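Long-range contact in PUA domain-containing protein (Thermoplasma acidophilum DSM 1728, PDB 1Q7H), which is of unknown function but, as a PUA domain protein, probably binds RNA and may act in translation initiation: residues 63-75 with 105-119. Numbering follows the deposited sequence.
Sequences LNYRNPSRNIVTV and DMIFVKSSKGYFIAV
Strand 72-75 pairs in parallel with strand 106-111 through backbone hydrogen bonds: F108 N to N71 O, V73 N to F108 O, K110 N to V73 O at 2.8 Å, and V75 N to K110 O. Just before the strand, N71 ND2 donates to M106 O at 2.9 Å, nearly in line with the C=O bond but 21° out of the amide plane. Beside the sheet, one water accepts a hydrogen bond from K110 NZ and also bonds T74 OG1; at the ladder's end, another joins V75 O to S112 N.

Apolar contacts lie on both faces of the pair. On the face of V73 and V75, V73 CG2 meets I107 CD1, and V75 CG1 lies 3.7 Å from V109 CG1. On the other, the chain between helix 60-65 and the strand folds over two phenylalanines. P68 CD sits over one face of the F116 ring in a CH-pi contact, 4.2 Å from its centroid, and K110 CB covers the opposite face toward the rim. L63 CB packs on F116 CB, and I72 CG2 meets F116 CE1 at 4.0 Å. A serine in place of F116 would probably leave P68 and I72 without their aromatic partner and open a gap under the loop. With CG beside its backbone N (chi1 -50°), F108 receives P68 CB and L63 CD2 obliquely from the same side of its ring and R70 O at its edge, in plane.

The pair lies inside the mixed sheet of the PUA domain, strand 94-97 flanking 72-75 and strand 116-122 flanking 106-111, where I117 and A118 form a classic bulge opposite V109. P58 touches L63 and F108, and Y22 meets the F108 ring edge-to-face, joining this sheet to the N-terminal part of the chain.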
# COMPACT_ATOMS: atom_id res chain seq x y z
N LEU A 63 -2.39 -6.18 -0.07
CA LEU A 63 -2.87 -5.68 1.21
C LEU A 63 -4.09 -6.47 1.70
O LEU A 63 -4.27 -6.68 2.90
CB LEU A 63 -3.22 -4.20 1.11
CG LEU A 63 -2.07 -3.20 0.95
CD1 LEU A 63 -2.64 -1.79 0.95
CD2 LEU A 63 -1.06 -3.34 2.07
N ASN A 64 -4.92 -6.91 0.77
CA ASN A 64 -6.12 -7.64 1.14
C ASN A 64 -5.91 -9.14 1.23
O ASN A 64 -6.71 -9.84 1.84
CB ASN A 64 -7.25 -7.30 0.17
CG ASN A 64 -7.78 -5.89 0.37
OD1 ASN A 64 -7.73 -5.03 -0.53
ND2 ASN A 64 -8.28 -5.64 1.57
N TYR A 65 -4.82 -9.62 0.65
CA TYR A 65 -4.48 -11.04 0.70
C TYR A 65 -3.70 -11.33 1.98
O TYR A 65 -3.91 -12.35 2.64
CB TYR A 65 -3.66 -11.41 -0.54
CG TYR A 65 -2.98 -12.76 -0.47
CD1 TYR A 65 -3.69 -13.90 -0.12
CD2 TYR A 65 -1.62 -12.89 -0.78
CE1 TYR A 65 -3.08 -15.15 -0.09
CE2 TYR A 65 -1.00 -14.14 -0.75
CZ TYR A 65 -1.73 -15.27 -0.41
OH TYR A 65 -1.13 -16.51 -0.38
N ARG A 66 -2.79 -10.43 2.34
CA ARG A 66 -1.96 -10.58 3.54
C ARG A 66 -1.87 -9.22 4.21
O ARG A 66 -0.98 -8.43 3.89
CB ARG A 66 -0.57 -11.08 3.14
CG ARG A 66 -0.52 -12.52 2.69
CD ARG A 66 -0.67 -13.44 3.87
NE ARG A 66 -0.76 -14.85 3.49
CZ ARG A 66 -1.90 -15.51 3.34
NH1 ARG A 66 -3.06 -14.90 3.54
NH2 ARG A 66 -1.87 -16.80 3.03
N ASN A 67 -2.78 -8.95 5.14
CA ASN A 67 -2.82 -7.66 5.82
C ASN A 67 -1.52 -7.24 6.48
O ASN A 67 -0.79 -8.07 7.00
CB ASN A 67 -3.89 -7.63 6.93
CG ASN A 67 -5.31 -7.85 6.41
OD1 ASN A 67 -5.61 -7.66 5.23
ND2 ASN A 67 -6.19 -8.22 7.31
N PRO A 68 -1.20 -5.94 6.44
CA PRO A 68 0.03 -5.48 7.09
C PRO A 68 -0.35 -5.42 8.57
O PRO A 68 -1.54 -5.44 8.91
CB PRO A 68 0.22 -4.08 6.50
CG PRO A 68 -1.18 -3.63 6.25
CD PRO A 68 -1.76 -4.87 5.60
N SER A 69 0.64 -5.34 9.45
CA SER A 69 0.36 -5.28 10.88
C SER A 69 0.70 -3.92 11.48
O SER A 69 0.53 -3.70 12.67
CB SER A 69 1.12 -6.37 11.63
OG SER A 69 2.52 -6.22 11.46
N ARG A 70 1.21 -3.02 10.65
CA ARG A 70 1.54 -1.68 11.13
C ARG A 70 1.26 -0.65 10.05
O ARG A 70 1.05 -1.00 8.89
CB ARG A 70 3.02 -1.61 11.57
CG ARG A 70 4.02 -2.08 10.52
CD ARG A 70 5.44 -2.22 11.11
NE ARG A 70 6.07 -0.92 11.36
CZ ARG A 70 6.85 -0.27 10.50
NH1 ARG A 70 7.12 -0.78 9.31
NH2 ARG A 70 7.36 0.91 10.84
N ASN A 71 1.25 0.61 10.47
CA ASN A 71 1.03 1.75 9.59
C ASN A 71 -0.32 1.76 8.92
O ASN A 71 -0.45 2.22 7.80
CB ASN A 71 2.14 1.82 8.54
CG ASN A 71 3.50 2.07 9.17
OD1 ASN A 71 3.66 1.99 10.38
ND2 ASN A 71 4.49 2.38 8.33
N ILE A 72 -1.33 1.25 9.62
CA ILE A 72 -2.67 1.21 9.08
C ILE A 72 -3.45 2.48 9.42
O ILE A 72 -3.34 3.02 10.52
CB ILE A 72 -3.44 -0.01 9.63
CG1 ILE A 72 -2.79 -1.30 9.13
CG2 ILE A 72 -4.88 0.04 9.18
CD1 ILE A 72 -3.28 -2.52 9.89
N VAL A 73 -4.24 2.95 8.46
CA VAL A 73 -5.06 4.14 8.63
C VAL A 73 -6.46 3.81 8.16
O VAL A 73 -6.65 3.35 7.03
CB VAL A 73 -4.52 5.31 7.79
CG1 VAL A 73 -5.38 6.53 7.98
CG2 VAL A 73 -3.08 5.60 8.18
N THR A 74 -7.44 4.02 9.02
CA THR A 74 -8.82 3.73 8.69
C THR A 74 -9.58 5.02 8.39
O THR A 74 -9.54 5.96 9.18
CB THR A 74 -9.51 2.99 9.84
OG1 THR A 74 -8.76 1.81 10.12
CG2 THR A 74 -10.95 2.61 9.47
N VAL A 75 -10.26 5.05 7.25
CA VAL A 75 -11.01 6.23 6.85
C VAL A 75 -12.52 5.96 6.86
O VAL A 75 -12.95 4.81 6.85
CB VAL A 75 -10.56 6.70 5.45
CG1 VAL A 75 -9.04 6.95 5.46
CG2 VAL A 75 -10.92 5.66 4.40
N ASP A 105 6.42 7.99 6.54
CA ASP A 105 6.15 6.55 6.54
C ASP A 105 5.16 6.17 5.44
O ASP A 105 4.32 6.98 5.03
CB ASP A 105 5.51 6.10 7.87
CG ASP A 105 6.43 6.25 9.06
OD1 ASP A 105 7.65 6.38 8.86
OD2 ASP A 105 5.92 6.22 10.20
N MSE A 106 5.26 4.95 4.96
CA MSE A 106 4.31 4.46 3.97
C MSE A 106 3.12 4.02 4.83
O MSE A 106 3.31 3.40 5.88
CB MSE A 106 4.89 3.25 3.23
CG MSE A 106 4.04 2.77 2.07
SE MSE A 106 4.91 1.30 1.12
CE MSE A 106 6.28 2.30 0.20
N ILE A 107 1.90 4.36 4.41
CA ILE A 107 0.72 3.95 5.16
C ILE A 107 -0.21 3.13 4.29
O ILE A 107 -0.21 3.24 3.06
CB ILE A 107 -0.05 5.16 5.73
CG1 ILE A 107 -0.57 6.05 4.59
CG2 ILE A 107 0.84 5.94 6.68
CD1 ILE A 107 -1.62 7.04 5.02
N PHE A 108 -1.01 2.31 4.94
CA PHE A 108 -1.94 1.43 4.26
C PHE A 108 -3.34 1.80 4.70
O PHE A 108 -3.70 1.63 5.86
CB PHE A 108 -1.56 -0.01 4.62
CG PHE A 108 -0.10 -0.27 4.43
CD1 PHE A 108 0.47 -0.16 3.17
CD2 PHE A 108 0.73 -0.53 5.52
CE1 PHE A 108 1.85 -0.30 2.99
CE2 PHE A 108 2.11 -0.67 5.36
CZ PHE A 108 2.68 -0.55 4.09
N VAL A 109 -4.10 2.33 3.75
CA VAL A 109 -5.44 2.83 3.98
C VAL A 109 -6.53 1.79 3.84
O VAL A 109 -6.61 1.10 2.83
CB VAL A 109 -5.75 3.97 2.98
CG1 VAL A 109 -7.10 4.60 3.32
CG2 VAL A 109 -4.63 5.00 3.01
N LYS A 110 -7.38 1.69 4.86
CA LYS A 110 -8.47 0.73 4.81
C LYS A 110 -9.82 1.37 5.07
O LYS A 110 -9.93 2.41 5.72
CB LYS A 110 -8.25 -0.38 5.83
CG LYS A 110 -8.09 0.11 7.25
CD LYS A 110 -8.09 -1.04 8.25
CE LYS A 110 -9.49 -1.49 8.58
NZ LYS A 110 -9.51 -2.48 9.69
N SER A 111 -10.84 0.73 4.52
CA SER A 111 -12.22 1.16 4.70
C SER A 111 -12.63 0.74 6.11
O SER A 111 -12.06 -0.20 6.67
CB SER A 111 -13.11 0.44 3.68
OG SER A 111 -14.45 0.37 4.14
N SER A 112 -13.63 1.40 6.67
CA SER A 112 -14.12 1.02 7.99
C SER A 112 -14.73 -0.39 7.90
O SER A 112 -14.97 -1.04 8.93
CB SER A 112 -15.18 2.02 8.47
OG SER A 112 -16.32 1.97 7.64
N LYS A 113 -14.97 -0.87 6.69
CA LYS A 113 -15.52 -2.22 6.51
C LYS A 113 -14.42 -3.27 6.56
O LYS A 113 -14.68 -4.46 6.42
CB LYS A 113 -16.27 -2.35 5.18
CG LYS A 113 -17.56 -1.56 5.09
CD LYS A 113 -18.15 -1.68 3.71
CE LYS A 113 -19.25 -0.68 3.51
NZ LYS A 113 -20.31 -0.85 4.54
N GLY A 114 -13.18 -2.84 6.74
CA GLY A 114 -12.09 -3.80 6.85
C GLY A 114 -11.12 -3.96 5.70
O GLY A 114 -9.93 -4.12 5.95
N TYR A 115 -11.59 -3.93 4.47
CA TYR A 115 -10.69 -4.11 3.32
C TYR A 115 -9.85 -2.87 3.02
O TYR A 115 -10.26 -1.74 3.26
CB TYR A 115 -11.49 -4.53 2.08
CG TYR A 115 -12.63 -3.60 1.72
CD1 TYR A 115 -12.42 -2.49 0.92
CD2 TYR A 115 -13.90 -3.82 2.23
CE1 TYR A 115 -13.45 -1.60 0.65
CE2 TYR A 115 -14.94 -2.94 1.97
CZ TYR A 115 -14.70 -1.82 1.19
OH TYR A 115 -15.70 -0.90 0.99
N PHE A 116 -8.65 -3.11 2.48
CA PHE A 116 -7.72 -2.03 2.14
C PHE A 116 -8.03 -1.44 0.78
O PHE A 116 -8.43 -2.14 -0.15
CB PHE A 116 -6.29 -2.56 2.20
CG PHE A 116 -5.80 -2.76 3.61
CD1 PHE A 116 -5.20 -1.71 4.31
CD2 PHE A 116 -6.00 -3.97 4.27
CE1 PHE A 116 -4.82 -1.86 5.63
CE2 PHE A 116 -5.63 -4.13 5.60
CZ PHE A 116 -5.04 -3.07 6.28
N ILE A 117 -7.84 -0.13 0.66
CA ILE A 117 -8.16 0.56 -0.58
C ILE A 117 -7.02 1.35 -1.22
O ILE A 117 -7.11 1.71 -2.38
CB ILE A 117 -9.35 1.50 -0.35
CG1 ILE A 117 -8.99 2.53 0.73
CG2 ILE A 117 -10.58 0.68 0.04
CD1 ILE A 117 -10.13 3.48 1.08
N ALA A 118 -5.96 1.63 -0.47
CA ALA A 118 -4.86 2.39 -1.06
C ALA A 118 -3.59 2.34 -0.23
O ALA A 118 -3.59 1.89 0.92
CB ALA A 118 -5.27 3.85 -1.26
N VAL A 119 -2.50 2.78 -0.85
CA VAL A 119 -1.22 2.88 -0.18
C VAL A 119 -0.91 4.37 -0.21
O VAL A 119 -1.16 5.05 -1.21
CB VAL A 119 -0.10 2.13 -0.91
CG1 VAL A 119 1.24 2.33 -0.16
CG2 VAL A 119 -0.44 0.65 -0.99
O HOH W 1 -9.95 -0.27 11.79
O HOH W 2 -14.81 3.49 5.06